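Local coordinates for protein BIFUNCTIONAL PROTEIN Proline utilization A (PutA) (PDB 5UX5) that catalyses both steps of proline oxidation to glutamate, joining an FAD-dependent proline dehydrogenase to an NAD-dependent glutamate-semialdehyde (aldehyde) dehydrogenase in one chain, at residues Arg173-Leu178 with Tyr217-Gln222; Arg212-Tyr217 with Leu250-Phe255; Gly578-Thr583 with Leu1045-Arg1050. All blocks are in the same frame, centred on the assembly; numbering follows the deposited sequence.

Interaction 1. Residues Arg173-Leu178 with Tyr217-Gln222; sequences RTMELL and YRLALQ
Leu219 reaches across from one helix and sets its CD1 methyl against Met175, while Leu178, three residues after Met175 on helix 164-178, meets Leu219 and Ala220. All of this is apolar packing. Leu219 CD1 lies 3.8 Å from Met175 CB, and the two side chains cross at roughly a right angle. In Leu219, CG stands anti to the carbonyl carbon (chi1 -71°), which carries the branch out toward the partner helix. The Met175 chain runs straight to its sulfur and then bends at the last torsion, bringing CE round to the same Leu219 methyl. Leu178 works through a single branch: its CD2 sits 4.2 Å from Leu219 CB and also 4.2 Å from Ala220 CB, touching the small alanine and the base of the larger leucine together.

Backbone atoms take part only as surface. The Leu219 methyl rests against the carbonyl oxygen of Met175, and no hydrogen bond joins the two segments. Just past segment 217-222, Arg223 NH1 donates to Leu178 O.

The axes of the two short segments run 4° apart and 9.6 Å from each other at closest approach. Both belong to outer-layer helices of the TIM-barrel-like proline dehydrogenase domain: helix 164-178 lies on the link from strand 151-157 to strand 185-189, and helix 202-221 on the link from 185-189 to 228-232. Packed side by side outside the parallel strands, they rest on them through Leu178 and Ala220, which touch Ile229 of strand 228-232, and through Thr174, which lies against Leu156 of strand 151-157.

Interaction 2. Residues Arg212-Tyr217 with Leu250-Phe255; sequences RLRPLY and LMEEEF
A salt bridge beside an aromatic pair joins Arg214 and Tyr217, on helix 202-221, to Glu252 and Phe255, in the turn that follows helix 239-251 on the outside of the proline dehydrogenase domain. Arg214 meets the carboxylate side-on with two nitrogens, one for each oxygen. With CG anti to the carbonyl carbon (chi1 -75°) and the chain extended from CG to NE, its guanidinium is carried out to Glu252. Arg214 NE donates to the syn lone pair of Glu252 OE1 at 3.2 Å, and Arg214 NH2 reaches Glu252 OE2 at 3.3 Å, also from the syn side but tilted out of the carboxylate plane. Both oxygens lie close to the guanidinium plane, and the carboxylate is turned 31° against it. Two nearly straight bonds thus fix the rotation of each group relative to the other.

In this TIM-barrel-like domain, successive helices surround the parallel strands, and here the loop leading from helix 239-251 to strand 260-265 packs against helix 202-221, with Phe255 between that helix and Leu249. Arg214 CG comes to the edge of the Phe255 ring, 3.8 Å from Phe255 CE2, while Tyr217 CB lies 3.5 Å from Phe255 CE1. Beyond that, the tyrosine turns its edge toward the phenylalanine face in a T-shaped pair, centroids 6.0 Å apart and planes at 63°. Glu254 CG covers one face of the Phe255 ring, over its centre. Leu249 touches Arg214, Tyr217 and Phe255 alike.

Interaction 3. Residues Gly578-Thr583 with Leu1045-Arg1050; sequences GHSKFT and LADGRR
Ser580 and Asp1047 make the close part of this contact. The serine hydroxyl donates to the carboxylate, Ser580 OG to Asp1047 OD2 at 2.5 Å, meeting that oxygen on its anti side and 25° out of the carboxylate plane. Asp1047 puts CG anti to its own backbone N (chi1 -160°), turning the carboxylate toward the strand. Asp1047 OD2 also lies against His579, 3.4 Å from His579 CB. The other oxygen is engaged within its own segment: Asp1047 OD1 accepts from Arg1049 N at 3.3 Å, from above the carboxylate plane, making Asp1047 the N-cap of helix 1048-1051. The same carboxylate caps that helix and bonds to the first residue of strand 580-591.

Away from this bond the contact thins. From Arg1050 only CG comes near Ser580 OG, at 3.6 Å, and its guanidinium makes a cation-pi contact with Trp913. The imidazole of His579 bonds through ND1 to Ser918, and Lys581, on the solvent side, points away. Segment 578-583 opens strand 580-591, which runs antiparallel to strand 911-915; from the latter strand Asp915 holds the backbone N of Ala1046 and Asp1047, tying the C-terminal region to the aldehyde dehydrogenase sheet, while His579 packs on Arg940 and Leu944 of helix 936-953.

Interactions 1 and 2 are neighbours in the proline dehydrogenase domain, using opposite flanks of helix 202-221: one toward helix 164-178, the other toward the end of helix 239-251. Both include Tyr217, which makes contact only in interaction 2. They also touch directly, through the Arg218 to Glu254 salt bridge and the packing of Met175 on Pro215. Interaction 3 lies on the other side of the chain's centre, about 74 Å from interaction 1 between centres, and joins residues more than 460 positions apart. All three are partly buried. Interaction 1 is purely apolar, interaction 2 combines an ion pair with aromatic packing, and interaction 3 depends on one hydroxyl-carboxylate bond and a helix cap.

Interaction 1. Residues Arg173-Leu178 with Tyr217-Gln222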
loop_
_atom_site.group_PDB
_atom_site.type_symbol
_atom_site.label_atom_id
_atom_site.label_comp_id
_atom_site.label_asym_id
_atom_site.label_seq_id
_atom_site.Cartn_x
_atom_site.Cartn_y
_atom_site.Cartn_z
ATOM N N ARG A 173 -22.906 7.174 -20.914
ATOM C CA ARG A 173 -22.571 6.852 -22.297
ATOM C C ARG A 173 -22.978 5.427 -22.663
ATOM O O ARG A 173 -23.349 5.167 -23.821
ATOM C CB ARG A 173 -21.076 7.060 -22.524
ATOM C CG ARG A 173 -20.631 8.496 -22.464
ATOM C CD ARG A 173 -19.134 8.657 -22.693
ATOM N NE ARG A 173 -18.774 10.074 -22.595
ATOM C CZ ARG A 173 -17.568 10.536 -22.293
ATOM N NH1 ARG A 173 -16.572 9.694 -22.052
ATOM N NH2 ARG A 173 -17.366 11.845 -22.217
ATOM N N THR A 174 -22.908 4.495 -21.698
ATOM C CA THR A 174 -23.442 3.152 -21.908
ATOM C C THR A 174 -24.952 3.191 -22.049
ATOM O O THR A 174 -25.528 2.482 -22.883
ATOM C CB THR A 174 -23.044 2.242 -20.757
ATOM O OG1 THR A 174 -21.631 2.031 -20.789
ATOM C CG2 THR A 174 -23.764 0.881 -20.874
ATOM N N MET A 175 -25.602 4.038 -21.251
ATOM C CA MET A 175 -27.034 4.254 -21.389
ATOM C C MET A 175 -27.379 4.734 -22.786
ATOM O O MET A 175 -28.379 4.296 -23.364
ATOM C CB MET A 175 -27.523 5.273 -20.362
ATOM C CG MET A 175 -27.545 4.762 -18.936
ATOM S SD MET A 175 -28.032 6.030 -17.752
ATOM C CE MET A 175 -29.728 6.368 -18.179
ATOM N N GLU A 176 -26.549 5.605 -23.365
ATOM C CA GLU A 176 -26.842 6.094 -24.714
ATOM C C GLU A 176 -26.782 4.973 -25.750
ATOM O O GLU A 176 -27.610 4.932 -26.666
ATOM C CB GLU A 176 -25.889 7.226 -25.092
ATOM C CG GLU A 176 -26.115 8.520 -24.308
ATOM C CD GLU A 176 -27.546 9.058 -24.397
ATOM O OE1 GLU A 176 -28.188 8.946 -25.475
ATOM O OE2 GLU A 176 -28.018 9.602 -23.367
ATOM N N LEU A 177 -25.823 4.045 -25.613
ATOM C CA LEU A 177 -25.725 2.925 -26.551
ATOM C C LEU A 177 -26.925 1.989 -26.434
ATOM O O LEU A 177 -27.396 1.446 -27.444
ATOM C CB LEU A 177 -24.435 2.156 -26.305
ATOM C CG LEU A 177 -23.092 2.823 -26.588
ATOM C CD1 LEU A 177 -22.096 2.197 -25.640
ATOM C CD2 LEU A 177 -22.650 2.627 -28.007
ATOM N N LEU A 178 -27.436 1.786 -25.213
ATOM C CA LEU A 178 -28.639 0.979 -25.015
ATOM C C LEU A 178 -29.895 1.662 -25.570
ATOM O O LEU A 178 -30.920 0.997 -25.751
ATOM C CB LEU A 178 -28.800 0.661 -23.529
ATOM C CG LEU A 178 -29.458 -0.663 -23.160
ATOM C CD1 LEU A 178 -28.759 -1.789 -23.883
ATOM C CD2 LEU A 178 -29.365 -0.859 -21.666
ATOM N N TYR A 217 -30.994 -0.202 -16.522
ATOM C CA TYR A 217 -31.789 -1.410 -16.713
ATOM C C TYR A 217 -33.201 -1.081 -17.182
ATOM O O TYR A 217 -33.793 -1.844 -17.945
ATOM C CB TYR A 217 -31.816 -2.221 -15.418
ATOM C CG TYR A 217 -30.529 -2.971 -15.119
ATOM C CD1 TYR A 217 -29.432 -2.323 -14.542
ATOM C CD2 TYR A 217 -30.412 -4.327 -15.402
ATOM C CE1 TYR A 217 -28.262 -2.997 -14.268
ATOM C CE2 TYR A 217 -29.254 -5.007 -15.131
ATOM C CZ TYR A 217 -28.176 -4.339 -14.560
ATOM O OH TYR A 217 -27.013 -5.026 -14.291
ATOM N N ARG A 218 -33.739 0.061 -16.768
ATOM C CA ARG A 218 -35.020 0.508 -17.289
ATOM C C ARG A 218 -34.954 0.677 -18.790
ATOM O O ARG A 218 -35.943 0.415 -19.496
ATOM C CB ARG A 218 -35.404 1.824 -16.636
ATOM C CG ARG A 218 -35.914 1.635 -15.272
ATOM C CD ARG A 218 -36.130 2.919 -14.611
ATOM N NE ARG A 218 -36.241 2.677 -13.191
ATOM C CZ ARG A 218 -35.897 3.568 -12.283
ATOM N NH1 ARG A 218 -35.439 4.744 -12.691
ATOM N NH2 ARG A 218 -35.999 3.285 -10.986
ATOM N N LEU A 219 -33.818 1.193 -19.291
ATOM C CA LEU A 219 -33.675 1.364 -20.732
ATOM C C LEU A 219 -33.782 0.044 -21.473
ATOM O O LEU A 219 -34.309 0.007 -22.593
ATOM C CB LEU A 219 -32.355 2.032 -21.078
ATOM C CG LEU A 219 -32.179 3.509 -20.743
ATOM C CD1 LEU A 219 -30.880 3.930 -21.368
ATOM C CD2 LEU A 219 -33.313 4.381 -21.255
ATOM N N ALA A 220 -33.358 -1.054 -20.839
ATOM C CA ALA A 220 -33.511 -2.377 -21.430
ATOM C C ALA A 220 -34.938 -2.905 -21.327
ATOM O O ALA A 220 -35.293 -3.823 -22.070
ATOM C CB ALA A 220 -32.555 -3.369 -20.767
ATOM N N LEU A 221 -35.749 -2.371 -20.407
ATOM C CA LEU A 221 -37.163 -2.721 -20.332
ATOM C C LEU A 221 -38.021 -1.934 -21.318
ATOM O O LEU A 221 -39.146 -2.354 -21.596
ATOM C CB LEU A 221 -37.711 -2.478 -18.923
ATOM C CG LEU A 221 -37.223 -3.237 -17.695
ATOM C CD1 LEU A 221 -37.887 -2.672 -16.442
ATOM C CD2 LEU A 221 -37.506 -4.726 -17.827
ATOM N N GLN A 222 -37.555 -0.774 -21.795
ATOM C CA GLN A 222 -38.359 0.038 -22.705
ATOM C C GLN A 222 -38.314 -0.470 -24.141
ATOM O O GLN A 222 -39.095 0.004 -24.972
ATOM C CB GLN A 222 -37.928 1.514 -22.600
ATOM C CG GLN A 222 -37.732 2.329 -23.892
ATOM C CD GLN A 222 -36.933 3.628 -23.651
ATOM O OE1 GLN A 222 -37.120 4.315 -22.635
ATOM N NE2 GLN A 222 -36.028 3.950 -24.579
#

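Interaction 2. Residues Arg212-Tyr217 with Leu250-Phe255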
loop_
_atom_site.group_PDB
_atom_site.type_symbol
_atom_site.label_atom_id
_atom_site.label_comp_id
_atom_site.label_asym_id
_atom_site.label_seq_id
_atom_site.Cartn_x
_atom_site.Cartn_y
_atom_site.Cartn_z
ATOM N N ARG A 212 -27.550 3.844 -8.981
ATOM C CA ARG A 212 -27.012 4.389 -10.220
ATOM C C ARG A 212 -27.359 3.566 -11.451
ATOM O O ARG A 212 -27.464 4.138 -12.545
ATOM C CB ARG A 212 -25.492 4.529 -10.113
ATOM C CG ARG A 212 -25.067 5.647 -9.200
ATOM C CD ARG A 212 -23.577 5.750 -9.210
ATOM N NE ARG A 212 -23.093 6.900 -8.468
ATOM C CZ ARG A 212 -21.805 7.141 -8.261
ATOM N NH1 ARG A 212 -20.912 6.294 -8.737
ATOM N NH2 ARG A 212 -21.406 8.224 -7.592
ATOM N N LEU A 213 -27.540 2.244 -11.312
ATOM C CA LEU A 213 -27.726 1.389 -12.479
ATOM C C LEU A 213 -29.187 1.201 -12.890
ATOM O O LEU A 213 -29.438 0.810 -14.036
ATOM C CB LEU A 213 -27.077 0.024 -12.249
ATOM C CG LEU A 213 -25.575 -0.039 -12.518
ATOM C CD1 LEU A 213 -25.045 -1.357 -12.020
ATOM C CD2 LEU A 213 -25.331 0.104 -14.003
ATOM N N ARG A 214 -30.153 1.493 -12.010
ATOM C CA ARG A 214 -31.562 1.324 -12.371
ATOM C C ARG A 214 -31.969 2.093 -13.630
ATOM O O ARG A 214 -32.661 1.504 -14.473
ATOM C CB ARG A 214 -32.457 1.715 -11.183
ATOM C CG ARG A 214 -32.497 0.707 -10.054
ATOM C CD ARG A 214 -33.390 1.175 -8.925
ATOM N NE ARG A 214 -33.229 0.362 -7.730
ATOM C CZ ARG A 214 -32.637 0.801 -6.622
ATOM N NH1 ARG A 214 -32.190 2.046 -6.569
ATOM N NH2 ARG A 214 -32.487 0.004 -5.569
ATOM N N PRO A 215 -31.572 3.347 -13.850
ATOM C CA PRO A 215 -31.906 3.970 -15.144
ATOM C C PRO A 215 -31.405 3.167 -16.324
ATOM O O PRO A 215 -32.073 3.131 -17.363
ATOM C CB PRO A 215 -31.232 5.349 -15.082
ATOM C CG PRO A 215 -30.827 5.553 -13.676
ATOM C CD PRO A 215 -31.049 4.322 -12.873
ATOM N N LEU A 216 -30.241 2.519 -16.196
ATOM C CA LEU A 216 -29.704 1.729 -17.303
ATOM C C LEU A 216 -30.546 0.483 -17.575
ATOM O O LEU A 216 -30.763 0.114 -18.734
ATOM C CB LEU A 216 -28.267 1.319 -17.010
ATOM C CG LEU A 216 -27.751 0.368 -18.084
ATOM C CD1 LEU A 216 -27.442 1.156 -19.351
ATOM C CD2 LEU A 216 -26.576 -0.458 -17.621
ATOM N N TYR A 217 -30.994 -0.202 -16.522
ATOM C CA TYR A 217 -31.789 -1.410 -16.713
ATOM C C TYR A 217 -33.201 -1.081 -17.182
ATOM O O TYR A 217 -33.793 -1.844 -17.945
ATOM C CB TYR A 217 -31.816 -2.221 -15.418
ATOM C CG TYR A 217 -30.529 -2.971 -15.119
ATOM C CD1 TYR A 217 -29.432 -2.323 -14.542
ATOM C CD2 TYR A 217 -30.412 -4.327 -15.402
ATOM C CE1 TYR A 217 -28.262 -2.997 -14.268
ATOM C CE2 TYR A 217 -29.254 -5.007 -15.131
ATOM C CZ TYR A 217 -28.176 -4.339 -14.560
ATOM O OH TYR A 217 -27.013 -5.026 -14.291
ATOM N N LEU A 250 -32.176 -7.814 -9.702
ATOM C CA LEU A 250 -33.021 -8.617 -10.566
ATOM C C LEU A 250 -34.239 -9.210 -9.853
ATOM O O LEU A 250 -35.062 -9.852 -10.516
ATOM C CB LEU A 250 -32.189 -9.734 -11.204
ATOM C CG LEU A 250 -31.204 -9.281 -12.279
ATOM C CD1 LEU A 250 -30.637 -10.470 -13.043
ATOM C CD2 LEU A 250 -31.901 -8.311 -13.229
ATOM N N MET A 251 -34.370 -9.048 -8.533
ATOM C CA MET A 251 -35.565 -9.498 -7.830
ATOM C C MET A 251 -36.538 -8.357 -7.551
ATOM O O MET A 251 -37.666 -8.617 -7.130
ATOM C CB MET A 251 -35.201 -10.190 -6.500
ATOM C CG MET A 251 -34.488 -11.526 -6.659
ATOM S SD MET A 251 -35.372 -12.706 -7.691
ATOM C CE MET A 251 -36.817 -13.043 -6.690
ATOM N N GLU A 252 -36.140 -7.112 -7.790
ATOM C CA GLU A 252 -37.051 -5.987 -7.637
ATOM C C GLU A 252 -38.228 -6.138 -8.591
ATOM O O GLU A 252 -38.073 -6.638 -9.707
ATOM C CB GLU A 252 -36.304 -4.684 -7.896
ATOM C CG GLU A 252 -35.328 -4.388 -6.829
ATOM C CD GLU A 252 -34.485 -3.163 -7.106
ATOM O OE1 GLU A 252 -34.842 -2.356 -7.999
ATOM O OE2 GLU A 252 -33.444 -3.025 -6.421
ATOM N N GLU A 253 -39.421 -5.743 -8.133
ATOM C CA GLU A 253 -40.623 -5.956 -8.943
ATOM C C GLU A 253 -40.438 -5.418 -10.350
ATOM O O GLU A 253 -40.747 -6.091 -11.338
ATOM C CB GLU A 253 -41.817 -5.283 -8.273
ATOM C CG GLU A 253 -43.164 -5.869 -8.556
ATOM C CD GLU A 253 -44.242 -4.887 -8.137
ATOM O OE1 GLU A 253 -45.453 -5.176 -8.306
ATOM O OE2 GLU A 253 -43.857 -3.805 -7.638
ATOM N N GLU A 254 -39.822 -4.254 -10.453
ATOM C CA GLU A 254 -39.636 -3.595 -11.732
ATOM C C GLU A 254 -38.865 -4.477 -12.712
ATOM O O GLU A 254 -39.191 -4.527 -13.901
ATOM C CB GLU A 254 -38.909 -2.281 -11.463
ATOM C CG GLU A 254 -38.598 -1.421 -12.625
ATOM C CD GLU A 254 -37.840 -0.180 -12.184
ATOM O OE1 GLU A 254 -37.246 -0.185 -11.069
ATOM O OE2 GLU A 254 -37.894 0.825 -12.929
ATOM N N PHE A 255 -37.859 -5.208 -12.230
ATOM C CA PHE A 255 -36.931 -5.912 -13.103
ATOM C C PHE A 255 -37.117 -7.414 -13.087
ATOM O O PHE A 255 -36.273 -8.133 -13.625
ATOM C CB PHE A 255 -35.491 -5.573 -12.726
ATOM C CG PHE A 255 -35.186 -4.105 -12.767
ATOM C CD1 PHE A 255 -35.260 -3.399 -13.960
ATOM C CD2 PHE A 255 -34.818 -3.431 -11.610
ATOM C CE1 PHE A 255 -34.985 -2.032 -13.999
ATOM C CE2 PHE A 255 -34.522 -2.067 -11.639
ATOM C CZ PHE A 255 -34.612 -1.368 -12.838
#

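Interaction 3. Residues Gly578-Thr583 with Leu1045-Arg1050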
loop_
_atom_site.group_PDB
_atom_site.type_symbol
_atom_site.label_atom_id
_atom_site.label_comp_id
_atom_site.label_asym_id
_atom_site.label_seq_id
_atom_site.Cartn_x
_atom_site.Cartn_y
_atom_site.Cartn_z
ATOM N N GLY A 578 31.851 -10.158 16.806
ATOM C CA GLY A 578 32.380 -8.971 16.173
ATOM C C GLY A 578 33.402 -8.309 17.064
ATOM O O GLY A 578 34.012 -8.951 17.921
ATOM N N HIS A 579 33.584 -7.010 16.853
ATOM C CA HIS A 579 34.704 -6.293 17.440
ATOM C C HIS A 579 34.293 -5.214 18.432
ATOM O O HIS A 579 35.162 -4.487 18.925
ATOM C CB HIS A 579 35.542 -5.713 16.307
ATOM C CG HIS A 579 36.023 -6.759 15.357
ATOM N ND1 HIS A 579 37.123 -7.551 15.622
ATOM C CD2 HIS A 579 35.517 -7.194 14.178
ATOM C CE1 HIS A 579 37.302 -8.398 14.626
ATOM N NE2 HIS A 579 36.330 -8.214 13.746
ATOM N N SER A 580 33.010 -5.136 18.786
ATOM C CA SER A 580 32.495 -4.204 19.780
ATOM C C SER A 580 31.441 -4.898 20.627
ATOM O O SER A 580 30.865 -5.913 20.228
ATOM C CB SER A 580 31.895 -2.971 19.121
ATOM O OG SER A 580 31.290 -3.319 17.888
ATOM N N LYS A 581 31.190 -4.345 21.808
ATOM C CA LYS A 581 30.226 -4.911 22.742
ATOM C C LYS A 581 29.198 -3.855 23.122
ATOM O O LYS A 581 29.550 -2.705 23.427
ATOM C CB LYS A 581 30.908 -5.464 24.015
ATOM C CG LYS A 581 29.915 -6.091 25.002
ATOM C CD LYS A 581 30.538 -6.676 26.277
ATOM C CE LYS A 581 31.165 -5.642 27.181
ATOM N NZ LYS A 581 31.605 -6.227 28.482
ATOM N N PHE A 582 27.931 -4.263 23.145
ATOM C CA PHE A 582 26.819 -3.353 23.405
ATOM C C PHE A 582 26.399 -3.443 24.866
ATOM O O PHE A 582 26.378 -4.525 25.451
ATOM C CB PHE A 582 25.646 -3.680 22.479
ATOM C CG PHE A 582 24.408 -2.877 22.721
ATOM C CD1 PHE A 582 24.317 -1.550 22.275
ATOM C CD2 PHE A 582 23.298 -3.458 23.332
ATOM C CE1 PHE A 582 23.155 -0.808 22.451
ATOM C CE2 PHE A 582 22.135 -2.721 23.519
ATOM C CZ PHE A 582 22.069 -1.389 23.069
ATOM N N THR A 583 26.117 -2.293 25.464
ATOM C CA THR A 583 25.578 -2.222 26.820
ATOM C C THR A 583 24.311 -1.385 26.777
ATOM O O THR A 583 24.387 -0.173 26.487
ATOM C CB THR A 583 26.601 -1.627 27.783
ATOM O OG1 THR A 583 27.768 -2.456 27.767
ATOM C CG2 THR A 583 26.034 -1.552 29.203
ATOM N N LEU A 1045 35.366 4.844 18.437
ATOM C CA LEU A 1045 35.531 3.399 18.349
ATOM C C LEU A 1045 36.408 3.015 17.173
ATOM O O LEU A 1045 36.296 3.574 16.074
ATOM C CB LEU A 1045 34.198 2.679 18.217
ATOM C CG LEU A 1045 33.254 2.951 19.364
ATOM C CD1 LEU A 1045 32.022 2.051 19.240
ATOM C CD2 LEU A 1045 33.945 2.791 20.685
ATOM N N ALA A 1046 37.284 2.045 17.423
ATOM C CA ALA A 1046 38.019 1.432 16.333
ATOM C C ALA A 1046 37.066 0.715 15.398
ATOM O O ALA A 1046 37.259 0.735 14.181
ATOM C CB ALA A 1046 39.073 0.474 16.888
ATOM N N ASP A 1047 36.027 0.081 15.953
ATOM C CA ASP A 1047 35.103 -0.730 15.167
ATOM C C ASP A 1047 34.277 0.163 14.261
ATOM O O ASP A 1047 33.292 0.765 14.703
ATOM C CB ASP A 1047 34.178 -1.549 16.065
ATOM C CG ASP A 1047 33.556 -2.762 15.312
ATOM O OD1 ASP A 1047 33.751 -2.873 14.082
ATOM O OD2 ASP A 1047 32.861 -3.589 15.939
ATOM N N GLY A 1048 34.610 0.173 12.968
ATOM C CA GLY A 1048 33.838 0.949 12.018
ATOM C C GLY A 1048 32.400 0.490 11.869
ATOM O O GLY A 1048 31.534 1.299 11.484
ATOM N N ARG A 1049 32.114 -0.782 12.188
ATOM C CA ARG A 1049 30.730 -1.235 12.177
ATOM C C ARG A 1049 29.868 -0.341 13.045
ATOM O O ARG A 1049 28.681 -0.176 12.763
ATOM C CB ARG A 1049 30.625 -2.686 12.651
ATOM C CG ARG A 1049 29.230 -3.271 12.534
ATOM C CD ARG A 1049 28.685 -3.097 11.108
ATOM N NE ARG A 1049 27.316 -3.595 10.932
ATOM C CZ ARG A 1049 26.212 -2.878 11.186
ATOM N NH1 ARG A 1049 26.298 -1.635 11.634
ATOM N NH2 ARG A 1049 25.004 -3.399 10.997
ATOM N N ARG A 1050 30.449 0.266 14.082
ATOM C CA ARG A 1050 29.756 1.264 14.883
ATOM C C ARG A 1050 30.117 2.693 14.496
ATOM O O ARG A 1050 29.218 3.495 14.227
ATOM C CB ARG A 1050 30.051 1.068 16.366
ATOM C CG ARG A 1050 29.662 -0.263 16.954
ATOM C CD ARG A 1050 28.236 -0.617 16.706
ATOM N NE ARG A 1050 27.371 0.529 16.911
ATOM C CZ ARG A 1050 26.101 0.570 16.515
ATOM N NH1 ARG A 1050 25.559 -0.494 15.910
ATOM N NH2 ARG A 1050 25.381 1.670 16.710
#